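Long-range contact in M157 (Murid herpesvirus 1, PDB 2NYK), which is a viral MHC class I-like protein that serves as a ligand for Ly49 receptors of natural killer cells: residues 11-23 against 160-172. The protein carries 1 engineered substitution. Residues are numbered along the deposited sequence; the frame is centred on the assembly and turned at random.
Sequences IVNMDDFQFTFTM and IKNRWRSTVQKLK
In the MHC class I-like platform of M157, the N-terminal helix 9-18 meets helix 157-173, which lies over the antiparallel sheet, and the chain then turns down beneath it into strand 21-30. The short axes of 11-18 and 160-172 cross nearly at right angles, at 84° and 9.0 Å, and their junction illustrates how one carboxylate can tie two helices together. Asp-16 divides its oxygens between two side chains of helix 157-173. Its OD1 takes Arg-165 NE at 2.7 Å through the anti lone pair, in a salt bridge close to the guanidinium plane, with a weak second bond from NH2; OD2 receives Asn-162 ND2 at 2.8 Å through its syn lone pair. Water 2 links OD1 to Asn-162 O, while Asp-15 CB lies over the centre of the guanidinium face and NH1 reaches Gln-169 OE1. Bent at chi3 (84°), Lys-161 brings NZ to the carbonyl oxygens of Asp-16 (2.9 Å) and Phe-19 (2.7 Å), where the chain leaves the helix; with water 3 and Gly-107 O, four oxygens share its three N-H groups, so not all four bonds can be full at once. Alongside the polar group, Gln-169 CG sits over one face of the Phe-19 ring, 3.7 Å from its centroid, with Val-168 CG1 at the ring's edge; CG2 of the same valine covers a face of Phe-21. Deeper still, Met-23 makes a Met-aromatic contact, SD over the face, 4.4 Å from the centroid of the five-membered ring of Trp-164, whose NE1 donates to Glu-72 OE2. With two good N-H bonds, a weak third and a water, Asp-16 is probably stabilised as a carboxylate, and through Lys-161 a side chain of helix 157-173 grips main-chain oxygens of the helix-to-strand turn.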
# COMPACT_ATOMS: atom_id res chain seq x y z
N ILE A 11 9.51 14.30 23.15
CA ILE A 11 9.32 12.86 22.98
C ILE A 11 8.90 12.50 21.55
O ILE A 11 9.37 11.50 21.00
CB ILE A 11 8.33 12.28 24.02
CG1 ILE A 11 8.86 12.53 25.45
CG2 ILE A 11 8.08 10.79 23.78
CD1 ILE A 11 7.85 12.22 26.56
N VAL A 12 8.04 13.32 20.94
CA VAL A 12 7.61 13.11 19.56
C VAL A 12 8.83 13.07 18.64
O VAL A 12 8.92 12.22 17.75
CB VAL A 12 6.59 14.20 19.09
CG1 VAL A 12 6.26 14.05 17.60
CG2 VAL A 12 5.30 14.13 19.92
N ASN A 13 9.79 13.97 18.89
CA ASN A 13 11.02 14.07 18.09
C ASN A 13 11.84 12.78 18.13
O ASN A 13 12.28 12.28 17.09
CB ASN A 13 11.88 15.26 18.56
CG ASN A 13 11.35 16.61 18.06
OD1 ASN A 13 11.72 17.66 18.60
ND2 ASN A 13 10.52 16.58 17.03
N MET A 14 12.04 12.26 19.33
CA MET A 14 12.78 11.04 19.50
C MET A 14 12.09 9.86 18.85
O MET A 14 12.76 9.01 18.27
CB MET A 14 12.99 10.75 20.98
CG MET A 14 13.93 11.74 21.63
SD MET A 14 14.56 11.01 23.12
CE MET A 14 16.02 12.08 23.40
N ASP A 15 10.77 9.79 18.98
CA ASP A 15 9.98 8.74 18.34
C ASP A 15 9.95 8.84 16.82
O ASP A 15 9.93 7.82 16.12
CB ASP A 15 8.55 8.72 18.91
CG ASP A 15 8.50 8.34 20.38
OD1 ASP A 15 9.42 7.63 20.86
OD2 ASP A 15 7.55 8.77 21.06
N ASP A 16 9.97 10.07 16.30
CA ASP A 16 10.02 10.27 14.84
C ASP A 16 11.33 9.70 14.32
O ASP A 16 11.36 9.03 13.28
CB ASP A 16 9.92 11.76 14.49
CG ASP A 16 8.52 12.31 14.66
OD1 ASP A 16 7.58 11.54 14.95
OD2 ASP A 16 8.36 13.54 14.49
N PHE A 17 12.41 9.95 15.06
CA PHE A 17 13.71 9.45 14.65
C PHE A 17 13.75 7.93 14.72
O PHE A 17 14.18 7.28 13.77
CB PHE A 17 14.83 10.06 15.50
CG PHE A 17 16.20 9.60 15.10
CD1 PHE A 17 16.88 10.24 14.07
CD2 PHE A 17 16.78 8.49 15.70
CE1 PHE A 17 18.14 9.82 13.70
CE2 PHE A 17 18.05 8.06 15.32
CZ PHE A 17 18.72 8.72 14.32
N GLN A 18 13.29 7.37 15.83
CA GLN A 18 13.50 5.94 16.08
C GLN A 18 12.65 5.00 15.22
O GLN A 18 13.08 3.89 14.91
CB GLN A 18 13.32 5.60 17.56
CG GLN A 18 14.07 4.34 17.98
CD GLN A 18 15.59 4.43 17.74
OE1 GLN A 18 16.21 5.48 17.95
NE2 GLN A 18 16.18 3.33 17.30
N PHE A 19 11.46 5.44 14.84
CA PHE A 19 10.53 4.61 14.09
C PHE A 19 10.92 4.43 12.62
O PHE A 19 10.96 5.40 11.86
CB PHE A 19 9.11 5.15 14.22
CG PHE A 19 8.07 4.28 13.59
CD1 PHE A 19 7.84 2.99 14.08
CD2 PHE A 19 7.35 4.72 12.49
CE1 PHE A 19 6.88 2.16 13.49
CE2 PHE A 19 6.40 3.91 11.90
CZ PHE A 19 6.16 2.64 12.39
N THR A 20 11.20 3.19 12.24
CA THR A 20 11.59 2.83 10.88
C THR A 20 10.39 2.37 10.04
O THR A 20 9.50 1.65 10.53
CB THR A 20 12.70 1.73 10.89
OG1 THR A 20 13.87 2.26 11.53
CG2 THR A 20 13.07 1.26 9.48
N PHE A 21 10.35 2.82 8.79
CA PHE A 21 9.28 2.44 7.86
C PHE A 21 9.63 2.85 6.44
O PHE A 21 10.59 3.57 6.22
CB PHE A 21 7.92 3.01 8.28
CG PHE A 21 7.76 4.52 8.09
CD1 PHE A 21 7.16 5.03 6.95
CD2 PHE A 21 8.16 5.42 9.09
CE1 PHE A 21 7.00 6.41 6.77
CE2 PHE A 21 7.99 6.79 8.96
CZ PHE A 21 7.41 7.31 7.79
N THR A 22 8.86 2.37 5.47
CA THR A 22 9.10 2.67 4.07
C THR A 22 7.87 3.37 3.51
O THR A 22 6.74 3.23 4.03
CB THR A 22 9.38 1.37 3.23
OG1 THR A 22 8.16 0.64 3.04
CG2 THR A 22 10.40 0.46 3.93
N MET A 23 8.10 4.18 2.48
CA MET A 23 7.06 4.86 1.75
C MET A 23 7.36 4.67 0.27
O MET A 23 8.54 4.74 -0.15
CB MET A 23 7.00 6.34 2.12
CG MET A 23 5.78 7.08 1.54
SD MET A 23 5.40 8.67 2.42
CE MET A 23 6.04 8.32 4.04
N ILE A 160 8.36 14.33 6.85
CA ILE A 160 7.60 13.14 6.39
C ILE A 160 7.35 12.15 7.53
O ILE A 160 6.21 11.74 7.76
CB ILE A 160 8.28 12.45 5.18
CG1 ILE A 160 8.38 13.44 3.98
CG2 ILE A 160 7.48 11.24 4.75
CD1 ILE A 160 9.36 12.97 2.86
N LYS A 161 8.41 11.78 8.24
CA LYS A 161 8.31 10.88 9.39
C LYS A 161 7.38 11.44 10.46
O LYS A 161 6.52 10.73 10.97
CB LYS A 161 9.70 10.60 9.97
CG LYS A 161 10.63 9.83 9.02
CD LYS A 161 11.85 9.24 9.75
CE LYS A 161 11.52 7.88 10.39
NZ LYS A 161 12.68 7.44 11.25
N ASN A 162 7.52 12.73 10.74
CA ASN A 162 6.64 13.39 11.73
C ASN A 162 5.17 13.32 11.32
O ASN A 162 4.30 13.02 12.13
CB ASN A 162 7.08 14.84 11.97
CG ASN A 162 6.13 15.59 12.90
OD1 ASN A 162 5.26 16.33 12.44
ND2 ASN A 162 6.29 15.40 14.21
N ARG A 163 4.92 13.56 10.04
CA ARG A 163 3.57 13.52 9.47
C ARG A 163 2.95 12.12 9.43
O ARG A 163 1.74 11.97 9.65
CB ARG A 163 3.59 14.09 8.05
CG ARG A 163 3.62 15.57 7.99
CD ARG A 163 4.06 16.12 6.61
NE ARG A 163 3.20 15.69 5.51
CZ ARG A 163 1.89 15.87 5.47
NH1 ARG A 163 1.26 16.46 6.48
NH2 ARG A 163 1.19 15.45 4.43
N TRP A 164 3.78 11.10 9.17
CA TRP A 164 3.27 9.74 8.91
C TRP A 164 3.45 8.70 10.00
O TRP A 164 2.76 7.68 9.98
CB TRP A 164 3.88 9.20 7.61
CG TRP A 164 3.29 9.92 6.41
CD1 TRP A 164 3.72 11.10 5.85
CD2 TRP A 164 2.16 9.50 5.66
NE1 TRP A 164 2.91 11.43 4.78
CE2 TRP A 164 1.94 10.46 4.65
CE3 TRP A 164 1.31 8.38 5.73
CZ2 TRP A 164 0.91 10.34 3.72
CZ3 TRP A 164 0.28 8.28 4.82
CH2 TRP A 164 0.08 9.25 3.83
N ARG A 165 4.36 8.93 10.94
CA ARG A 165 4.66 7.92 11.95
C ARG A 165 3.41 7.32 12.60
O ARG A 165 3.25 6.12 12.62
CB ARG A 165 5.59 8.46 13.03
CG ARG A 165 5.73 7.50 14.17
CD ARG A 165 6.89 7.85 15.10
NE ARG A 165 6.71 9.12 15.79
CZ ARG A 165 5.93 9.31 16.86
NH1 ARG A 165 5.22 8.31 17.36
NH2 ARG A 165 5.88 10.51 17.44
N SER A 166 2.55 8.16 13.17
CA SER A 166 1.35 7.70 13.84
C SER A 166 0.46 6.86 12.91
O SER A 166 -0.05 5.83 13.31
CB SER A 166 0.57 8.90 14.38
OG SER A 166 -0.68 8.49 14.92
N THR A 167 0.29 7.30 11.67
CA THR A 167 -0.49 6.57 10.67
C THR A 167 0.08 5.18 10.44
O THR A 167 -0.64 4.20 10.46
CB THR A 167 -0.56 7.36 9.34
OG1 THR A 167 -1.21 8.60 9.58
CG2 THR A 167 -1.35 6.57 8.26
N VAL A 168 1.40 5.09 10.28
CA VAL A 168 2.04 3.82 9.98
C VAL A 168 2.00 2.83 11.15
O VAL A 168 1.85 1.64 10.95
CB VAL A 168 3.50 4.05 9.54
CG1 VAL A 168 4.20 2.71 9.34
CG2 VAL A 168 3.54 4.87 8.26
N GLN A 169 2.15 3.33 12.37
CA GLN A 169 2.04 2.49 13.56
C GLN A 169 0.62 1.93 13.67
O GLN A 169 0.44 0.74 13.94
CB GLN A 169 2.46 3.29 14.82
CG GLN A 169 3.91 3.84 14.72
CD GLN A 169 4.42 4.53 15.99
OE1 GLN A 169 3.89 5.56 16.42
NE2 GLN A 169 5.49 3.99 16.57
N LYS A 170 -0.38 2.76 13.45
CA LYS A 170 -1.79 2.30 13.48
C LYS A 170 -2.07 1.25 12.42
O LYS A 170 -2.70 0.23 12.70
CB LYS A 170 -2.75 3.46 13.28
CG LYS A 170 -2.79 4.45 14.41
CD LYS A 170 -3.97 5.40 14.23
CE LYS A 170 -4.18 6.27 15.46
NZ LYS A 170 -3.15 7.34 15.62
N LEU A 171 -1.58 1.48 11.20
CA LEU A 171 -1.75 0.52 10.10
C LEU A 171 -1.16 -0.86 10.43
O LEU A 171 -1.70 -1.88 10.05
CB LEU A 171 -1.16 1.10 8.81
CG LEU A 171 -2.00 2.20 8.14
CD1 LEU A 171 -1.27 2.80 6.95
CD2 LEU A 171 -3.37 1.68 7.72
N LYS A 172 -0.05 -0.88 11.18
CA LYS A 172 0.54 -2.16 11.60
C LYS A 172 -0.39 -2.84 12.57
O LYS A 172 -0.70 -4.01 12.41
CB LYS A 172 1.92 -1.99 12.25
CG LYS A 172 2.94 -1.11 11.55
CD LYS A 172 4.37 -1.34 12.13
CE LYS A 172 4.42 -1.12 13.66
NZ LYS A 172 5.73 -1.43 14.34
O HOH W 1 5.37 9.91 20.21
O HOH W 2 4.96 12.22 14.66
O HOH W 3 14.07 4.94 11.93